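Local coordinates for protein glutamine--tRNA ligase (PDB 3TL4) that attaches glutamine to its tRNA at the cost of ATP, the piece described here being the appended N-terminal tRNA-binding domain of the yeast enzyme, at residues I117-D120 against Q121-Y125; D81-T84 against S85-D89; M127-I130 against Q131-E135. One frame throughout, in Å; residues are numbered along the deposited sequence.

Contact 1 (I117-D120 against Q121-Y125); sequences ITED and QVRNY
T118 and Q121 meet obliquely at the N-terminus of helix 119-132, where T118 is the N-cap. Its OG1 sits between the backbone N and the carbonyl carbon (chi1 63°), which points it back into the first turn to accept from Q121 N at 3.1 Å. The side chain of Q121 returns over the cap, its CG 3.0 Å from T118 OG1. The placing of its amide end is doubtful, because NE2 comes to 2.8 Å from T118 N, one donor against another. I117 crosses the glutamine at about a right angle, its CG2 3.7 Å from Q121 CB and close to V122 CG2 as well. V122 carries this apolar patch inward, against F166 and I169 of helix 166-178.

In the first turn itself, E119 and R123 lie side by side and point the same way. E119 OE2 reaches the edge of the guanidinium, near its plane, in a salt bridge of 3.0 Å to R123 NH1, although the carboxylate and guanidinium planes are turned 50° apart. R123 bends at chi3 and also bridges through NE to E173 of helix 166-178, so the arginine is shared between two acids and links the start of one helix to the flank of another. Beneath these side chains the first helical bond, V122 N to T118 O, measures 3.0 Å with an N-H...O angle of 170°.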
loop_
_atom_site.group_PDB
_atom_site.type_symbol
_atom_site.label_atom_id
_atom_site.label_comp_id
_atom_site.label_asym_id
_atom_site.label_seq_id
_atom_site.Cartn_x
_atom_site.Cartn_y
_atom_site.Cartn_z
ATOM N N ILE A 117 -10.986 -5.346 4.995
ATOM C CA ILE A 117 -11.357 -6.698 4.615
ATOM C C ILE A 117 -10.901 -7.686 5.684
ATOM O O ILE A 117 -9.710 -7.805 5.967
ATOM C CB ILE A 117 -10.705 -7.080 3.289
ATOM C CG1 ILE A 117 -10.787 -5.907 2.308
ATOM C CG2 ILE A 117 -11.343 -8.335 2.720
ATOM C CD1 ILE A 117 -12.182 -5.518 1.940
ATOM N N THR A 118 -11.855 -8.394 6.273
ATOM C CA THR A 118 -11.569 -9.314 7.370
ATOM C C THR A 118 -11.065 -10.648 6.839
ATOM O O THR A 118 -11.286 -10.976 5.675
ATOM C CB THR A 118 -12.830 -9.580 8.205
ATOM O OG1 THR A 118 -13.817 -10.213 7.386
ATOM C CG2 THR A 118 -13.406 -8.285 8.739
ATOM N N GLU A 119 -10.384 -11.419 7.683
ATOM C CA GLU A 119 -9.991 -12.771 7.303
ATOM C C GLU A 119 -11.196 -13.535 6.735
ATOM O O GLU A 119 -11.070 -14.326 5.798
ATOM C CB GLU A 119 -9.413 -13.527 8.500
ATOM C CG GLU A 119 -9.777 -15.010 8.481
ATOM C CD GLU A 119 -9.169 -15.816 9.615
ATOM O OE1 GLU A 119 -8.544 -15.221 10.520
ATOM O OE2 GLU A 119 -9.316 -17.059 9.591
ATOM N N ASP A 120 -12.370 -13.298 7.308
ATOM C CA ASP A 120 -13.568 -14.006 6.888
ATOM C C ASP A 120 -13.986 -13.621 5.467
ATOM O O ASP A 120 -14.467 -14.446 4.695
ATOM C CB ASP A 120 -14.689 -13.710 7.867
ATOM C CG ASP A 120 -15.702 -14.810 7.926
ATOM O OD1 ASP A 120 -15.441 -15.800 8.639
ATOM O OD2 ASP A 120 -16.755 -14.689 7.262
ATOM N N GLN A 121 -13.796 -12.357 5.116
ATOM C CA GLN A 121 -14.111 -11.926 3.759
ATOM C C GLN A 121 -13.088 -12.464 2.745
ATOM O O GLN A 121 -13.473 -12.947 1.678
ATOM C CB GLN A 121 -14.218 -10.403 3.663
ATOM C CG GLN A 121 -15.104 -9.761 4.730
ATOM C CD GLN A 121 -15.164 -8.247 4.575
ATOM O OE1 GLN A 121 -15.853 -7.733 3.696
ATOM N NE2 GLN A 121 -14.434 -7.531 5.421
ATOM N N VAL A 122 -11.794 -12.388 3.065
ATOM C CA VAL A 122 -10.774 -12.998 2.202
ATOM C C VAL A 122 -11.196 -14.439 1.900
ATOM O O VAL A 122 -11.229 -14.863 0.749
ATOM C CB VAL A 122 -9.344 -12.964 2.840
ATOM C CG1 VAL A 122 -8.339 -13.693 1.965
ATOM C CG2 VAL A 122 -8.878 -11.527 3.087
ATOM N N ARG A 123 -11.560 -15.168 2.951
ATOM C CA ARG A 123 -11.976 -16.566 2.848
ATOM C C ARG A 123 -13.180 -16.750 1.911
ATOM O O ARG A 123 -13.208 -17.662 1.100
ATOM C CB ARG A 123 -12.280 -17.111 4.251
ATOM C CG ARG A 123 -12.725 -18.566 4.312
ATOM C CD ARG A 123 -12.467 -19.176 5.713
ATOM N NE ARG A 123 -11.291 -20.038 5.676
ATOM C CZ ARG A 123 -10.235 -19.909 6.466
ATOM N NH1 ARG A 123 -10.204 -18.962 7.388
ATOM N NH2 ARG A 123 -9.222 -20.748 6.340
ATOM N N ASN A 124 -14.176 -15.884 2.028
ATOM C CA ASN A 124 -15.304 -15.930 1.108
ATOM C C ASN A 124 -14.847 -15.801 -0.337
ATOM O O ASN A 124 -15.245 -16.590 -1.186
ATOM C CB ASN A 124 -16.336 -14.834 1.425
ATOM C CG ASN A 124 -17.056 -15.070 2.750
ATOM O OD1 ASN A 124 -17.134 -16.205 3.236
ATOM N ND2 ASN A 124 -17.587 -13.994 3.343
ATOM N N TYR A 125 -14.021 -14.792 -0.614
ATOM C CA TYR A 125 -13.549 -14.549 -1.979
ATOM C C TYR A 125 -12.716 -15.696 -2.530
ATOM O O TYR A 125 -12.883 -16.082 -3.682
ATOM C CB TYR A 125 -12.813 -13.210 -2.083
ATOM C CG TYR A 125 -13.778 -12.058 -2.067
ATOM C CD1 TYR A 125 -14.680 -11.877 -3.111
ATOM C CD2 TYR A 125 -13.816 -11.173 -1.008
ATOM C CE1 TYR A 125 -15.590 -10.844 -3.105
ATOM C CE2 TYR A 125 -14.727 -10.121 -0.990
ATOM C CZ TYR A 125 -15.611 -9.965 -2.042
ATOM O OH TYR A 125 -16.513 -8.926 -2.032
#

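Contact 2 (D81-T84 against S85-D89); sequences DLKT and SLQVD
Q87 OE1 accepts from K83 N at 2.8 Å, a side chain of the first helical turn reaching back to the loop that leads into helix 85-98. The turn is N-capped by T84, whose OG1 accepts a hydrogen bond from Q87 N at 3.1 Å. Q87 is therefore held at both ends, its backbone by the threonine hydroxyl and its amide by the preceding loop. The side chain leaves with CG anti to its carbonyl carbon (chi1 -71°) and then runs extended, passing T84 OG1 at 3.4 Å from CG, which carries the amide as far as K83 and D81. K83 N approaches from above the carbonyl plane, 51° out of it, yet the N-H points well at the oxygen. NE2 makes a weak bond of 3.4 Å to D81 O and a sound hydrogen bond to S111 O, tying the loop to a second connection of the fold. With a leucine in its place, K83 N and S111 O would probably lose their amide partners, and the loop before the helix would be less firmly fixed.

L82 and V88 supply the apolar part of the buried side. L82 crosses Q87 obliquely, its CD2 4.0 Å from Q87 CB, and also lies on V113 and on I73 of helix 70-78. V88 packs against L54, L58 and F61 of helix 49-62, where S85 OG hydrogen-bonds N57 OD1 of the same helix, and the loop segment thus sits where these two helices meet helix 85-98. V88 CG2 packs tightly on the cap residue, 3.2 Å from T84 O.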
loop_
_atom_site.group_PDB
_atom_site.type_symbol
_atom_site.label_atom_id
_atom_site.label_comp_id
_atom_site.label_asym_id
_atom_site.label_seq_id
_atom_site.Cartn_x
_atom_site.Cartn_y
_atom_site.Cartn_z
ATOM N N ASP A 81 -5.395 7.736 8.035
ATOM C CA ASP A 81 -6.339 7.332 6.999
ATOM C C ASP A 81 -5.642 6.511 5.905
ATOM O O ASP A 81 -6.130 5.456 5.494
ATOM C CB ASP A 81 -7.032 8.559 6.399
ATOM C CG ASP A 81 -8.057 9.193 7.354
ATOM O OD1 ASP A 81 -8.492 8.521 8.329
ATOM O OD2 ASP A 81 -8.439 10.365 7.118
ATOM N N LEU A 82 -4.491 6.996 5.456
ATOM C CA LEU A 82 -3.717 6.327 4.418
ATOM C C LEU A 82 -2.570 5.561 5.060
ATOM O O LEU A 82 -1.558 6.158 5.438
ATOM C CB LEU A 82 -3.165 7.358 3.436
ATOM C CG LEU A 82 -4.196 8.292 2.798
ATOM C CD1 LEU A 82 -3.505 9.320 1.932
ATOM C CD2 LEU A 82 -5.214 7.505 1.973
ATOM N N LYS A 83 -2.732 4.242 5.176
ATOM C CA LYS A 83 -1.797 3.393 5.916
ATOM C C LYS A 83 -0.762 2.682 5.048
ATOM O O LYS A 83 0.262 2.240 5.560
ATOM C CB LYS A 83 -2.549 2.331 6.737
ATOM C CG LYS A 83 -3.551 2.865 7.738
ATOM C CD LYS A 83 -2.885 3.737 8.800
ATOM C CE LYS A 83 -2.092 2.910 9.808
ATOM N NZ LYS A 83 -1.551 3.731 10.935
ATOM N N THR A 84 -1.019 2.539 3.751
ATOM C CA THR A 84 -0.098 1.767 2.904
ATOM C C THR A 84 0.426 2.572 1.715
ATOM O O THR A 84 -0.143 3.609 1.355
ATOM C CB THR A 84 -0.747 0.451 2.392
ATOM O OG1 THR A 84 -1.868 0.763 1.563
ATOM C CG2 THR A 84 -1.229 -0.401 3.551
ATOM N N SER A 85 1.521 2.092 1.127
ATOM C CA SER A 85 2.081 2.677 -0.087
ATOM C C SER A 85 1.041 2.653 -1.180
ATOM O O SER A 85 0.980 3.552 -2.023
ATOM C CB SER A 85 3.286 1.876 -0.568
ATOM O OG SER A 85 4.325 1.925 0.381
ATOM N N LEU A 86 0.244 1.590 -1.161
ATOM C CA LEU A 86 -0.835 1.386 -2.114
ATOM C C LEU A 86 -1.909 2.470 -1.986
ATOM O O LEU A 86 -2.369 3.001 -2.988
ATOM C CB LEU A 86 -1.438 -0.003 -1.912
ATOM C CG LEU A 86 -2.337 -0.510 -3.033
ATOM C CD1 LEU A 86 -1.501 -0.800 -4.261
ATOM C CD2 LEU A 86 -3.097 -1.750 -2.596
ATOM N N GLN A 87 -2.299 2.806 -0.759
ATOM C CA GLN A 87 -3.286 3.872 -0.533
ATOM C C GLN A 87 -2.711 5.228 -0.891
ATOM O O GLN A 87 -3.422 6.099 -1.400
ATOM C CB GLN A 87 -3.751 3.914 0.923
ATOM C CG GLN A 87 -4.636 2.748 1.344
ATOM C CD GLN A 87 -5.212 2.951 2.728
ATOM O OE1 GLN A 87 -4.566 2.657 3.729
ATOM N NE2 GLN A 87 -6.431 3.458 2.792
ATOM N N VAL A 88 -1.425 5.411 -0.617
ATOM C CA VAL A 88 -0.779 6.682 -0.927
ATOM C C VAL A 88 -0.663 6.879 -2.437
ATOM O O VAL A 88 -0.861 7.982 -2.946
ATOM C CB VAL A 88 0.591 6.819 -0.255
ATOM C CG1 VAL A 88 1.250 8.137 -0.655
ATOM C CG2 VAL A 88 0.432 6.739 1.254
ATOM N N ASP A 89 -0.346 5.807 -3.150
ATOM C CA ASP A 89 -0.283 5.873 -4.607
ATOM C C ASP A 89 -1.664 6.204 -5.196
ATOM O O ASP A 89 -1.785 7.060 -6.072
ATOM C CB ASP A 89 0.285 4.572 -5.195
ATOM C CG ASP A 89 0.373 4.604 -6.721
ATOM O OD1 ASP A 89 1.316 5.222 -7.263
ATOM O OD2 ASP A 89 -0.507 4.011 -7.378
#

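Contact 3 (M127-I130 against Q131-E135); sequences MQYI and QENKE
The Y129 ring leaves the helix with CG anti to the backbone N (chi1 175°), while N133, one turn on, has CG anti to its carbonyl carbon; together these torsions lay the asparagine amide over a face of the tyrosine. N133 ND2 stands 3.4 Å above the ring plane, over its centre, and the ring and amide planes are only 22° apart, so the amide lies nearly flat over the ring. The same nitrogen donates to Y129 O at 2.8 Å. This bond is nearly straight, 174° at the hydrogen, and the acceptor lies in the plane of the asparagine amide, so the bond and the ring face together should restrain rotation of that amide. Y129 O also receives N133 N at 3.0 Å, and one residue thus grips the carbonyl through both its backbone and its side chain. Beyond the ring, Y129 OH bonds to D151 and to R136, and R136 reaches N133 OD1 too, closing a polar cluster around the pair.

On the exposed side Q128 and E132 run side by side and point the same way. The chain of E132 folds over the backbone, its CG 3.1 Å from Q128 O, and E132 OE2 comes to 3.7 Å from Q128 CG. K134 NZ donates to Q131 OE1 at 2.9 Å, linking the last turn of one helix to the first of the next. I130 packs on E173 and L177 of helix 166-178, and K134 also touches L177. At N133 the backbone departs from helix 119-132, and the residue stands at the N-cap position of helix 134-140, without making a capping bond: a one-residue break between two consecutive helices of this tRNA-binding domain.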
loop_
_atom_site.group_PDB
_atom_site.type_symbol
_atom_site.label_atom_id
_atom_site.label_comp_id
_atom_site.label_asym_id
_atom_site.label_seq_id
_atom_site.Cartn_x
_atom_site.Cartn_y
_atom_site.Cartn_z
HETATM N N MSE A 127 -12.965 -18.862 -1.500
HETATM C CA MSE A 127 -13.912 -19.965 -1.697
HETATM C C MSE A 127 -14.630 -19.868 -3.032
HETATM O O MSE A 127 -14.772 -20.855 -3.745
HETATM C CB MSE A 127 -14.959 -19.990 -0.584
HETATM C CG MSE A 127 -14.402 -20.352 0.765
HETATM SE SE MSE A 127 -15.815 -20.555 2.098
HETATM C CE MSE A 127 -16.705 -22.122 1.339
ATOM N N GLN A 128 -15.081 -18.662 -3.341
ATOM C CA GLN A 128 -15.771 -18.350 -4.585
ATOM C C GLN A 128 -14.888 -18.650 -5.789
ATOM O O GLN A 128 -15.332 -19.261 -6.762
ATOM C CB GLN A 128 -16.125 -16.867 -4.579
ATOM C CG GLN A 128 -17.426 -16.486 -5.262
ATOM C CD GLN A 128 -17.802 -15.024 -5.000
ATOM O OE1 GLN A 128 -18.324 -14.686 -3.932
ATOM N NE2 GLN A 128 -17.523 -14.155 -5.971
ATOM N N TYR A 129 -13.639 -18.196 -5.724
ATOM C CA TYR A 129 -12.677 -18.472 -6.776
ATOM C C TYR A 129 -12.491 -19.979 -6.983
ATOM O O TYR A 129 -12.513 -20.471 -8.118
ATOM C CB TYR A 129 -11.317 -17.820 -6.474
ATOM C CG TYR A 129 -10.262 -18.188 -7.496
ATOM C CD1 TYR A 129 -10.013 -17.367 -8.592
ATOM C CD2 TYR A 129 -9.546 -19.365 -7.386
ATOM C CE1 TYR A 129 -9.061 -17.702 -9.541
ATOM C CE2 TYR A 129 -8.588 -19.711 -8.329
ATOM C CZ TYR A 129 -8.349 -18.872 -9.402
ATOM O OH TYR A 129 -7.405 -19.205 -10.339
ATOM N N ILE A 130 -12.298 -20.704 -5.885
ATOM C CA ILE A 130 -12.145 -22.156 -5.935
ATOM C C ILE A 130 -13.361 -22.850 -6.554
ATOM O O ILE A 130 -13.206 -23.762 -7.375
ATOM C CB ILE A 130 -11.858 -22.729 -4.526
ATOM C CG1 ILE A 130 -10.496 -22.227 -4.044
ATOM C CG2 ILE A 130 -11.894 -24.259 -4.540
ATOM C CD1 ILE A 130 -10.130 -22.717 -2.692
ATOM N N GLN A 131 -14.563 -22.414 -6.163
ATOM C CA GLN A 131 -15.808 -22.932 -6.754
ATOM C C GLN A 131 -15.841 -22.736 -8.281
ATOM O O GLN A 131 -16.230 -23.626 -9.044
ATOM C CB GLN A 131 -17.028 -22.255 -6.105
ATOM C CG GLN A 131 -18.388 -22.680 -6.683
ATOM C CD GLN A 131 -18.753 -24.129 -6.360
ATOM O OE1 GLN A 131 -18.286 -24.693 -5.367
ATOM N NE2 GLN A 131 -19.588 -24.735 -7.202
ATOM N N GLU A 132 -15.419 -21.552 -8.699
ATOM C CA GLU A 132 -15.452 -21.124 -10.092
ATOM C C GLU A 132 -14.433 -21.872 -10.941
ATOM O O GLU A 132 -14.604 -22.054 -12.141
ATOM C CB GLU A 132 -15.185 -19.596 -10.168
ATOM C CG GLU A 132 -16.354 -18.738 -9.648
ATOM C CD GLU A 132 -15.998 -17.268 -9.415
ATOM O OE1 GLU A 132 -14.858 -16.858 -9.727
ATOM O OE2 GLU A 132 -16.864 -16.518 -8.906
ATOM N N ASN A 133 -13.350 -22.285 -10.307
ATOM C CA ASN A 133 -12.276 -22.940 -11.013
ATOM C C ASN A 133 -12.106 -24.386 -10.550
ATOM O O ASN A 133 -11.062 -24.987 -10.755
ATOM C CB ASN A 133 -10.999 -22.146 -10.810
ATOM C CG ASN A 133 -11.072 -20.762 -11.450
ATOM O OD1 ASN A 133 -10.684 -20.589 -12.598
ATOM N ND2 ASN A 133 -11.601 -19.782 -10.714
ATOM N N LYS A 134 -13.151 -24.938 -9.942
ATOM C CA LYS A 134 -13.046 -26.214 -9.226
ATOM C C LYS A 134 -12.423 -27.347 -10.050
ATOM O O LYS A 134 -11.513 -28.027 -9.580
ATOM C CB LYS A 134 -14.410 -26.618 -8.636
ATOM C CG LYS A 134 -14.453 -27.995 -7.950
ATOM C CD LYS A 134 -15.445 -28.003 -6.771
ATOM C CE LYS A 134 -16.843 -27.594 -7.141
ATOM N NZ LYS A 134 -17.736 -27.460 -5.942
ATOM N N GLU A 135 -12.892 -27.554 -11.276
ATOM C CA GLU A 135 -12.380 -28.684 -12.073
ATOM C C GLU A 135 -10.955 -28.488 -12.592
ATOM O O GLU A 135 -10.216 -29.448 -12.720
ATOM C CB GLU A 135 -13.334 -29.044 -13.209
ATOM C CG GLU A 135 -14.686 -29.491 -12.693
ATOM C CD GLU A 135 -15.645 -29.851 -13.792
ATOM O OE1 GLU A 135 -16.177 -28.921 -14.433
ATOM O OE2 GLU A 135 -15.872 -31.066 -14.009
#

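The three contacts follow one another along the chain without nesting or crossing, and each is local, closing only a turn of backbone. Contact 2 comes first, where the loop after helix 70-78 enters helix 85-98, close to the centre of the folded chain. Contact 1 starts helix 119-132, its centre about 20 Å from that of contact 2, with no touch between them. Contact 3 follows almost at once in the sequence, at the other end of the same helix, and marks the passage into helix 134-140; the centres of contacts 1 and 3 lie about 15 Å apart. Contacts 1 and 3 both lean on helix 166-178, where E173 meets residues of each, whereas contact 2 belongs with helices 49-62 and 70-78.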